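Local coordinates for protein 4-amino-4-deoxy-L-arabinose transferase or related glycosyltransferases of PMT family (Cupriavidus metallidurans, PDB 5EZM) that probably transfers 4-amino-4-deoxy-L-arabinose from a lipid carrier to lipid A in the cell membrane, as a zinc-containing glycosyltransferase of the GT-C fold, at residues M93-V98 and R111-L116; P471-K476 and Y557-D562; G485-D490 and P523-F528; H491-Y496 and R565-N570. All blocks are in the same frame, centred on the assembly; numbering follows the deposited sequence.

Contact 1: residues M93-V98 and R111-L116; sequences MWVTVV and RLAVAL. With MPG ([(Z)-octadec-9-enyl] (2R)-2,3-bis(oxidanyl)propanoate), chain H.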
# COMPACT_ATOMS: atom_id res chain seq x y z
N MET A 93 -11.22 3.76 2.31
CA MET A 93 -11.81 3.96 3.62
C MET A 93 -13.14 3.22 3.75
O MET A 93 -13.43 2.65 4.80
CB MET A 93 -11.99 5.45 3.90
CG MET A 93 -10.71 6.14 4.33
SD MET A 93 -9.49 6.31 3.00
CE MET A 93 -10.08 7.79 2.20
N TRP A 94 -13.95 3.21 2.68
CA TRP A 94 -15.19 2.44 2.70
C TRP A 94 -14.91 0.97 3.03
O TRP A 94 -15.55 0.38 3.91
CB TRP A 94 -15.90 2.56 1.36
CG TRP A 94 -16.47 3.90 1.09
CD1 TRP A 94 -16.63 4.92 1.99
CD2 TRP A 94 -16.97 4.39 -0.16
NE1 TRP A 94 -17.20 6.01 1.37
CE2 TRP A 94 -17.41 5.71 0.05
CE3 TRP A 94 -17.08 3.84 -1.44
CZ2 TRP A 94 -17.96 6.49 -0.97
CZ3 TRP A 94 -17.62 4.61 -2.46
CH2 TRP A 94 -18.05 5.92 -2.22
N VAL A 95 -13.94 0.38 2.33
CA VAL A 95 -13.61 -1.03 2.57
C VAL A 95 -13.13 -1.23 4.00
O VAL A 95 -13.60 -2.13 4.71
CB VAL A 95 -12.58 -1.52 1.55
CG1 VAL A 95 -12.21 -2.97 1.83
CG2 VAL A 95 -13.11 -1.37 0.13
N THR A 96 -12.20 -0.38 4.44
CA THR A 96 -11.68 -0.52 5.80
C THR A 96 -12.79 -0.39 6.83
O THR A 96 -12.78 -1.09 7.85
CB THR A 96 -10.59 0.53 6.07
OG1 THR A 96 -9.57 0.44 5.07
CG2 THR A 96 -9.97 0.30 7.44
N VAL A 97 -13.78 0.47 6.57
CA VAL A 97 -14.86 0.67 7.53
C VAL A 97 -15.77 -0.55 7.58
O VAL A 97 -16.23 -0.95 8.65
CB VAL A 97 -15.64 1.96 7.21
CG1 VAL A 97 -16.96 1.97 7.96
CG2 VAL A 97 -14.83 3.18 7.58
N VAL A 98 -16.05 -1.15 6.42
CA VAL A 98 -16.79 -2.41 6.43
C VAL A 98 -16.02 -3.45 7.25
O VAL A 98 -16.61 -4.18 8.06
CB VAL A 98 -17.06 -2.90 5.00
CG1 VAL A 98 -17.71 -4.27 5.02
CG2 VAL A 98 -17.94 -1.91 4.27
N ARG A 111 -5.48 -3.25 7.84
CA ARG A 111 -4.73 -3.68 6.67
C ARG A 111 -5.52 -4.61 5.78
O ARG A 111 -4.95 -5.25 4.89
CB ARG A 111 -3.42 -4.35 7.10
CG ARG A 111 -2.43 -3.38 7.74
CD ARG A 111 -1.06 -4.01 7.93
NE ARG A 111 -0.85 -4.46 9.30
CZ ARG A 111 -0.04 -3.86 10.17
NH1 ARG A 111 0.63 -2.77 9.81
NH2 ARG A 111 0.10 -4.34 11.39
N LEU A 112 -6.84 -4.70 5.98
CA LEU A 112 -7.63 -5.71 5.28
C LEU A 112 -7.83 -5.35 3.81
O LEU A 112 -7.78 -6.22 2.93
CB LEU A 112 -8.97 -5.89 5.99
CG LEU A 112 -9.67 -7.22 5.77
CD1 LEU A 112 -8.80 -8.36 6.29
CD2 LEU A 112 -11.03 -7.22 6.46
N ALA A 113 -8.04 -4.06 3.52
CA ALA A 113 -8.27 -3.63 2.15
C ALA A 113 -7.07 -3.95 1.26
O ALA A 113 -7.24 -4.41 0.12
CB ALA A 113 -8.57 -2.13 2.11
N VAL A 114 -5.85 -3.74 1.76
CA VAL A 114 -4.68 -3.98 0.93
C VAL A 114 -4.42 -5.48 0.78
O VAL A 114 -3.96 -5.92 -0.28
CB VAL A 114 -3.45 -3.24 1.49
CG1 VAL A 114 -3.68 -1.74 1.43
CG2 VAL A 114 -3.17 -3.66 2.92
N ALA A 115 -4.72 -6.28 1.81
CA ALA A 115 -4.53 -7.72 1.68
C ALA A 115 -5.49 -8.31 0.66
O ALA A 115 -5.09 -9.08 -0.22
CB ALA A 115 -4.70 -8.39 3.04
N LEU A 116 -6.77 -7.94 0.76
CA LEU A 116 -7.74 -8.39 -0.23
C LEU A 116 -7.40 -7.87 -1.61
O LEU A 116 -7.62 -8.57 -2.61
CB LEU A 116 -9.15 -7.98 0.18
CG LEU A 116 -9.65 -8.54 1.51
CD1 LEU A 116 -11.09 -8.09 1.77
CD2 LEU A 116 -9.55 -10.05 1.55
C2 MPG H . -16.69 -3.85 0.70
C3 MPG H . -16.08 -5.03 -0.06
C4 MPG H . -15.31 -6.01 0.81
C5 MPG H . -15.16 -5.55 2.28
C6 MPG H . -14.45 -6.60 3.15
C7 MPG H . -14.05 -6.05 4.53
C1 MPG H . -17.30 -2.80 -0.22
O HOH W 1 -8.73 -2.13 5.60
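Ala113, on the first turn of helix 112-133, sets its single methyl group against Val95 and Thr96 of helix 91-103 and shows how a small residue lets two helices come close. The backbones are nearest at Thr96 and Ala113, whose CA atoms are 5.9 Å apart. Val95 does most of the apolar touching: with CG1 anti to the backbone N (chi1 178°), that methyl reaches across to Ala113 CB at 3.7 Å. Beside it, Thr96 OG1 passes the same CB at 4.0 Å. The hydroxyl is held mainly by its own helix, through a hydrogen bond to His92 O one turn back, but it also receives a hydrogen bond from a water at 2.8 Å from OG1. That water in turn accepts from Ala113 N at 2.9 Å. An N-H in the first helical turn, where the usual acceptor is generally lacking, is thus bonded through the water to the neighbouring helix, and a buried polar link lies next to the methyl contact.

The other side of Val95 CG1 meets lipid, at 3.9 Å from C5 in the alkyl chain of a bound MPG lipid. Leu112 CD2, 3.8 Å from C7, and Leu116 CD1 meet the chain from one side and Val98 CG1 from the other. Close packing through a small residue thus joins two membrane-domain helices of this GT-C enzyme, both lining a lipid pocket.

Contact 2: residues P471-K476 and Y557-D562; sequences PQIAQK and YVVARD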
# COMPACT_ATOMS: atom_id res chain seq x y z
N PRO A 471 -1.38 3.04 26.67
CA PRO A 471 -2.12 2.73 27.92
C PRO A 471 -1.86 3.71 29.05
O PRO A 471 -2.80 4.06 29.78
CB PRO A 471 -1.63 1.32 28.27
CG PRO A 471 -1.25 0.72 26.97
CD PRO A 471 -0.64 1.86 26.19
N GLN A 472 -0.61 4.17 29.23
CA GLN A 472 -0.33 5.17 30.26
C GLN A 472 -1.16 6.43 30.04
O GLN A 472 -1.71 6.99 31.00
CB GLN A 472 1.16 5.50 30.28
CG GLN A 472 2.05 4.37 30.75
CD GLN A 472 1.98 4.16 32.26
OE1 GLN A 472 1.54 5.04 33.00
NE2 GLN A 472 2.40 2.98 32.71
N ILE A 473 -1.25 6.89 28.79
CA ILE A 473 -1.99 8.11 28.49
C ILE A 473 -3.49 7.89 28.67
O ILE A 473 -4.19 8.76 29.20
CB ILE A 473 -1.66 8.58 27.06
CG1 ILE A 473 -0.16 8.83 26.92
CG2 ILE A 473 -2.44 9.84 26.71
CD1 ILE A 473 0.27 9.12 25.52
N ALA A 474 -3.99 6.73 28.24
CA ALA A 474 -5.42 6.47 28.28
C ALA A 474 -5.96 6.36 29.70
O ALA A 474 -7.17 6.52 29.90
CB ALA A 474 -5.74 5.18 27.52
N GLN A 475 -5.10 6.10 30.69
CA GLN A 475 -5.57 6.00 32.07
C GLN A 475 -6.18 7.31 32.55
O GLN A 475 -7.13 7.29 33.34
CB GLN A 475 -4.42 5.57 32.98
CG GLN A 475 -4.84 5.27 34.41
CD GLN A 475 -3.66 5.02 35.34
OE1 GLN A 475 -2.52 4.91 34.89
NE2 GLN A 475 -3.93 4.95 36.64
N LYS A 476 -5.67 8.44 32.07
CA LYS A 476 -6.15 9.75 32.49
C LYS A 476 -6.81 10.55 31.39
O LYS A 476 -7.49 11.55 31.70
CB LYS A 476 -5.00 10.58 33.08
CG LYS A 476 -4.46 10.03 34.39
CD LYS A 476 -5.55 9.99 35.45
CE LYS A 476 -5.02 9.44 36.77
NZ LYS A 476 -4.49 8.05 36.63
N TYR A 557 3.31 19.14 32.87
CA TYR A 557 3.63 17.92 33.60
C TYR A 557 3.60 16.74 32.64
O TYR A 557 2.61 16.53 31.93
CB TYR A 557 2.65 17.72 34.75
CG TYR A 557 2.60 18.92 35.67
CD1 TYR A 557 3.42 19.01 36.79
CD2 TYR A 557 1.74 19.98 35.41
CE1 TYR A 557 3.39 20.11 37.62
CE2 TYR A 557 1.69 21.09 36.24
CZ TYR A 557 2.52 21.15 37.34
OH TYR A 557 2.48 22.25 38.16
N VAL A 558 4.69 15.99 32.60
CA VAL A 558 4.89 14.96 31.59
C VAL A 558 4.03 13.74 31.92
O VAL A 558 4.16 13.15 32.99
CB VAL A 558 6.37 14.57 31.48
CG1 VAL A 558 6.57 13.62 30.32
CG2 VAL A 558 7.23 15.82 31.33
N VAL A 559 3.17 13.35 30.98
CA VAL A 559 2.36 12.15 31.15
C VAL A 559 3.10 10.92 30.64
O VAL A 559 3.17 9.90 31.33
CB VAL A 559 1.00 12.31 30.44
CG1 VAL A 559 0.12 11.10 30.73
CG2 VAL A 559 0.31 13.59 30.89
N ALA A 560 3.66 10.99 29.44
CA ALA A 560 4.39 9.84 28.90
C ALA A 560 5.41 10.32 27.89
O ALA A 560 5.29 11.41 27.32
CB ALA A 560 3.44 8.82 28.27
N ARG A 561 6.44 9.50 27.67
CA ARG A 561 7.47 9.79 26.69
C ARG A 561 7.85 8.51 25.95
O ARG A 561 7.76 7.41 26.50
CB ARG A 561 8.74 10.37 27.32
CG ARG A 561 8.52 11.49 28.31
CD ARG A 561 9.84 11.99 28.89
NE ARG A 561 10.69 10.91 29.40
CZ ARG A 561 10.58 10.38 30.61
NH1 ARG A 561 9.65 10.81 31.45
NH2 ARG A 561 11.40 9.40 30.99
N ASP A 562 8.26 8.68 24.70
CA ASP A 562 9.03 7.67 23.99
C ASP A 562 10.10 8.41 23.19
O ASP A 562 10.43 9.56 23.49
CB ASP A 562 8.13 6.75 23.15
CG ASP A 562 7.28 7.51 22.16
OD1 ASP A 562 7.80 8.42 21.49
OD2 ASP A 562 6.07 7.19 22.05
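Ile473 and Gln472 of the short helix 470-474 pack on Val559 and Ala560 of strand 557-561, an outermost strand of the five-stranded mixed sheet in the C-terminal alpha/beta domain. A classic beta bulge lies at this point. Val559 and Ala560 both hydrogen-bond through the backbone to Val567 on the neighbouring strand 566-569, and Val559 has a helix-like psi of -48°. The usual alternation of the strand is interrupted there, and as a consequence two successive side chains start out toward the helix where a regular strand would offer one.

The contact across the two segments is apolar. Ile473 is the buried centre of it: CG1 lies anti to the carbonyl carbon (chi1 -58°) and meets Ala560 CB at 3.8 Å. The same CG1 approaches Val559 CG1 at 4.4 Å, so one methylene serves both bulge residues. Val559 CG1 also lies over the backbone of the helix, 4.3 Å from Ile473 CA. Farther along, Ile473 continues inward to touch Val567, Leu493 and Met539, which carries the helix onto the middle of the sheet.

Polar groups stay at the margin. No hydrogen bond joins the segments, and Gln472 is exposed; its aliphatic root, and not its amide, lies nearest the strand. That edge is a loose one, Gln472 CB standing 4.5 Å from Ala560 CB.

Contact 3: residues G485-D490 and P523-F528; sequences GVQMLD and PDVDSF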
# COMPACT_ATOMS: atom_id res chain seq x y z
N GLY A 485 -2.21 18.67 19.37
CA GLY A 485 -1.02 18.34 18.62
C GLY A 485 -0.21 19.59 18.36
O GLY A 485 -0.48 20.33 17.42
N VAL A 486 0.79 19.84 19.21
CA VAL A 486 1.55 21.08 19.15
C VAL A 486 2.56 21.01 18.02
O VAL A 486 3.69 20.54 18.22
CB VAL A 486 2.23 21.36 20.50
CG1 VAL A 486 2.80 22.77 20.52
CG2 VAL A 486 1.24 21.16 21.64
N GLN A 487 2.17 21.48 16.84
CA GLN A 487 3.01 21.44 15.64
C GLN A 487 3.54 20.03 15.39
O GLN A 487 4.71 19.84 15.05
CB GLN A 487 4.15 22.46 15.73
CG GLN A 487 3.67 23.90 15.64
CD GLN A 487 4.82 24.89 15.61
OE1 GLN A 487 5.90 24.63 16.13
NE2 GLN A 487 4.58 26.03 14.98
N MET A 488 2.68 19.04 15.56
CA MET A 488 3.05 17.64 15.36
C MET A 488 1.81 16.88 14.94
O MET A 488 0.83 16.80 15.70
CB MET A 488 3.66 17.03 16.63
CG MET A 488 3.66 15.51 16.63
SD MET A 488 4.74 14.79 17.88
CE MET A 488 6.34 14.92 17.09
N LEU A 489 1.83 16.32 13.74
CA LEU A 489 0.74 15.49 13.24
C LEU A 489 1.12 14.04 13.51
O LEU A 489 1.71 13.36 12.66
CB LEU A 489 0.49 15.74 11.75
CG LEU A 489 -0.65 14.94 11.12
CD1 LEU A 489 -1.91 15.02 11.98
CD2 LEU A 489 -0.93 15.41 9.70
N ASP A 490 0.80 13.57 14.71
CA ASP A 490 1.06 12.18 15.06
C ASP A 490 0.07 11.29 14.31
O ASP A 490 -1.14 11.44 14.45
CB ASP A 490 0.93 11.98 16.56
CG ASP A 490 1.69 10.76 17.05
OD1 ASP A 490 2.31 10.85 18.13
OD2 ASP A 490 1.68 9.73 16.35
N PRO A 523 -5.00 28.17 16.15
CA PRO A 523 -4.25 28.64 14.98
C PRO A 523 -2.74 28.64 15.18
O PRO A 523 -2.01 28.20 14.29
CB PRO A 523 -4.78 30.07 14.76
CG PRO A 523 -6.04 30.16 15.56
CD PRO A 523 -5.85 29.23 16.72
N ASP A 524 -2.27 29.12 16.33
CA ASP A 524 -0.84 29.24 16.58
C ASP A 524 -0.56 28.83 18.02
O ASP A 524 -1.45 28.79 18.86
CB ASP A 524 -0.35 30.67 16.32
CG ASP A 524 -1.15 31.70 17.09
OD1 ASP A 524 -2.32 31.43 17.43
OD2 ASP A 524 -0.61 32.80 17.35
N VAL A 525 0.72 28.54 18.29
CA VAL A 525 1.12 28.10 19.62
C VAL A 525 0.87 29.19 20.65
O VAL A 525 0.58 28.91 21.82
CB VAL A 525 2.59 27.64 19.61
CG1 VAL A 525 2.99 27.06 20.96
CG2 VAL A 525 2.83 26.63 18.49
N ASP A 526 0.96 30.46 20.24
CA ASP A 526 0.79 31.55 21.19
C ASP A 526 -0.62 31.57 21.77
O ASP A 526 -0.81 31.88 22.95
CB ASP A 526 1.13 32.88 20.51
CG ASP A 526 2.62 33.05 20.27
OD1 ASP A 526 3.40 32.82 21.22
OD2 ASP A 526 3.01 33.39 19.14
N SER A 527 -1.63 31.24 20.96
CA SER A 527 -2.97 31.06 21.50
C SER A 527 -3.06 29.78 22.32
O SER A 527 -3.82 29.71 23.30
CB SER A 527 -4.00 31.03 20.37
OG SER A 527 -3.88 32.18 19.55
N PHE A 528 -2.29 28.76 21.94
CA PHE A 528 -2.29 27.51 22.69
C PHE A 528 -1.76 27.71 24.11
O PHE A 528 -2.12 26.96 25.01
CB PHE A 528 -1.46 26.46 21.96
CG PHE A 528 -1.09 25.28 22.82
CD1 PHE A 528 -2.03 24.32 23.15
CD2 PHE A 528 0.20 25.15 23.31
CE1 PHE A 528 -1.69 23.24 23.95
CE2 PHE A 528 0.55 24.07 24.11
CZ PHE A 528 -0.40 23.12 24.42
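Val486, the last residue of strand 483-486, and Gln487 just after it receive Val525 and Phe528 from the first turn of helix 525-534. The helix lies within the crossover that leads from strand 502-504 to the parallel strand 539-542, so the contact belongs to the beta-alpha-beta architecture of the C-terminal domain.

Gln487 can be followed outward. Its CB stands back from the helix, but CG swings anti to the carbonyl carbon (chi1 -70°) and the chain then runs extended. CG reaches Val525 CG2 at 4.0 Å. The next atom, CD, is slightly nearer the same methyl, at 3.9 Å from Val525 CG2, and NE2 still passes within van der Waals range of it. One valine methyl is thus spanned by the outer half of the glutamine, the two side chains crossing at about a right angle, with the exposed glutamine covering the outer margin.

Deeper in, Val486 divides its two methyls between the helix residues. CG1 approaches Val525 CG1 at 4.3 Å. CG2 sits over one face of the Phe528 ring in a CH-pi contact, 4.1 Å from the ring centroid and 26° off its normal. Tyr484 meets this ring edge-to-face, and Leu550 of helix 544-550 touches Val486, Val525 and Phe528 alike.

The helix start also carries its own side-chain bond. Asp524 occupies the N-cap position, and its OD1 accepts a hydrogen bond on the syn side from Ser527 OG at 2.7 Å, 22° out of the carboxylate plane.

Contact 4: residues H491-Y496 and R565-N570; sequences HTLPFY and RVVVAN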
# COMPACT_ATOMS: atom_id res chain seq x y z
N HIS A 491 0.59 10.37 13.51
CA HIS A 491 -0.26 9.57 12.64
C HIS A 491 -0.70 8.25 13.25
O HIS A 491 -1.64 7.64 12.74
CB HIS A 491 0.46 9.29 11.32
CG HIS A 491 0.66 10.50 10.46
ND1 HIS A 491 -0.36 11.06 9.72
CD2 HIS A 491 1.76 11.25 10.22
CE1 HIS A 491 0.11 12.11 9.06
NE2 HIS A 491 1.40 12.24 9.34
N THR A 492 -0.07 7.80 14.33
CA THR A 492 -0.38 6.50 14.91
C THR A 492 -0.94 6.57 16.32
O THR A 492 -1.81 5.77 16.66
CB THR A 492 0.87 5.61 14.91
OG1 THR A 492 1.92 6.27 15.62
CG2 THR A 492 1.32 5.34 13.48
N LEU A 493 -0.46 7.50 17.14
CA LEU A 493 -0.91 7.56 18.53
C LEU A 493 -2.40 7.88 18.67
O LEU A 493 -3.06 7.24 19.51
CB LEU A 493 -0.06 8.56 19.32
CG LEU A 493 -0.38 8.66 20.82
CD1 LEU A 493 -0.09 7.34 21.51
CD2 LEU A 493 0.40 9.78 21.46
N PRO A 494 -2.98 8.84 17.93
CA PRO A 494 -4.43 9.06 18.07
C PRO A 494 -5.26 7.83 17.76
O PRO A 494 -6.28 7.60 18.42
CB PRO A 494 -4.71 10.21 17.10
CG PRO A 494 -3.50 10.35 16.26
CD PRO A 494 -2.36 9.88 17.09
N PHE A 495 -4.84 7.01 16.78
CA PHE A 495 -5.57 5.77 16.51
C PHE A 495 -5.55 4.85 17.72
O PHE A 495 -6.59 4.32 18.13
CB PHE A 495 -4.97 5.06 15.30
CG PHE A 495 -5.58 3.70 15.03
CD1 PHE A 495 -6.76 3.59 14.30
CD2 PHE A 495 -4.98 2.54 15.49
CE1 PHE A 495 -7.33 2.34 14.05
CE2 PHE A 495 -5.54 1.29 15.24
CZ PHE A 495 -6.71 1.19 14.52
N TYR A 496 -4.36 4.64 18.30
CA TYR A 496 -4.27 3.74 19.45
C TYR A 496 -4.99 4.30 20.67
O TYR A 496 -5.44 3.53 21.52
CB TYR A 496 -2.80 3.46 19.77
CG TYR A 496 -2.19 2.46 18.83
CD1 TYR A 496 -2.48 1.11 18.94
CD2 TYR A 496 -1.34 2.87 17.81
CE1 TYR A 496 -1.93 0.19 18.07
CE2 TYR A 496 -0.78 1.95 16.93
CZ TYR A 496 -1.09 0.61 17.07
OH TYR A 496 -0.54 -0.31 16.20
N ARG A 565 8.05 11.36 20.84
CA ARG A 565 6.98 12.23 21.30
C ARG A 565 7.05 12.39 22.81
O ARG A 565 7.47 11.48 23.54
CB ARG A 565 5.60 11.70 20.88
CG ARG A 565 5.41 10.22 21.16
CD ARG A 565 4.02 9.70 20.79
NE ARG A 565 3.82 9.55 19.35
CZ ARG A 565 4.32 8.58 18.60
NH1 ARG A 565 5.10 7.64 19.13
NH2 ARG A 565 4.06 8.54 17.30
N VAL A 566 6.65 13.58 23.27
CA VAL A 566 6.42 13.89 24.67
C VAL A 566 4.94 14.22 24.82
O VAL A 566 4.40 15.01 24.02
CB VAL A 566 7.29 15.07 25.15
CG1 VAL A 566 7.11 15.30 26.64
CG2 VAL A 566 8.75 14.83 24.81
N VAL A 567 4.30 13.63 25.81
CA VAL A 567 2.87 13.80 26.06
C VAL A 567 2.70 14.37 27.46
O VAL A 567 3.08 13.74 28.45
CB VAL A 567 2.10 12.48 25.92
CG1 VAL A 567 0.61 12.71 26.13
CG2 VAL A 567 2.36 11.86 24.55
N VAL A 568 2.10 15.56 27.53
CA VAL A 568 2.04 16.35 28.76
C VAL A 568 0.59 16.70 29.07
O VAL A 568 -0.31 16.52 28.25
CB VAL A 568 2.89 17.63 28.66
CG1 VAL A 568 4.33 17.29 28.33
CG2 VAL A 568 2.31 18.56 27.60
N ALA A 569 0.38 17.21 30.29
CA ALA A 569 -0.90 17.73 30.73
C ALA A 569 -0.68 19.08 31.41
O ALA A 569 0.43 19.40 31.84
CB ALA A 569 -1.61 16.76 31.69
N ASN A 570 -1.75 19.87 31.49
CA ASN A 570 -1.68 21.20 32.09
C ASN A 570 -2.14 21.22 33.54
O ASN A 570 -2.15 22.29 34.16
CB ASN A 570 -2.50 22.21 31.28
CG ASN A 570 -3.96 21.85 31.18
OD1 ASN A 570 -4.37 20.73 31.51
ND2 ASN A 570 -4.77 22.80 30.71
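Leu493 and Arg565 form a buried helix-on-sheet contact in the C-terminal alpha/beta domain, where the start of helix 493-497 rests on the entrance to strand 566-569. The joint is apolar along the arginine stem and polar at its head. Arg565 CG lies between its backbone N and carbonyl carbon (chi1 48°), and a bend at chi3 (73°) carries the chain obliquely across the leucine. Leu493 CD2 meets Arg565 CD at 3.7 Å, while Leu493 CB lies 4.0 Å from Arg565 NE, oblique to the guanidinium.

The charge is held from outside the two segments: NE makes a salt bridge with Asp490, and NH1 pairs with Asp562 and also bonds Ala464 O. Because Asp490 caps the N-H groups of Thr492 and Leu493, it couples the arginine to the helix start. Shortening Arg565 to an alanine is likely to leave Asp490 and Asp562 without their charged partner and to open a gap beside Leu493.

The Thr492 and Arg565 side chains cross at about a right angle, Thr492 OG1 standing 3.5 Å from Arg565 NH2, oblique to the guanidinium, but hydrogen-bonded to Ser465 O. Farther along the strand, Leu493 CD2 reaches Val567 CG2 at 4.2 Å.

From the N terminus, contact 1 closes a short loop in the membrane domain, between helices 91-103 and 112-133, and is complete long before the others begin. The remaining three are interleaved in the C-terminal domain. Contact 2 opens at 471-476, contact 3 at 485-490 and contact 4 at 491-496. Contact 3 closes first, at 523-528, nested inside the loop that contact 2 closes at 557-562; contact 4 closes last and crosses both. All three reach the same mixed sheet. Contacts 2 and 4 meet through the paired strands 557-561 and 566-569, and the Asp490-Arg565 salt bridge links contacts 3 and 4. Contacts 1 and 4 approach within about 6 Å between nearest atoms without touching.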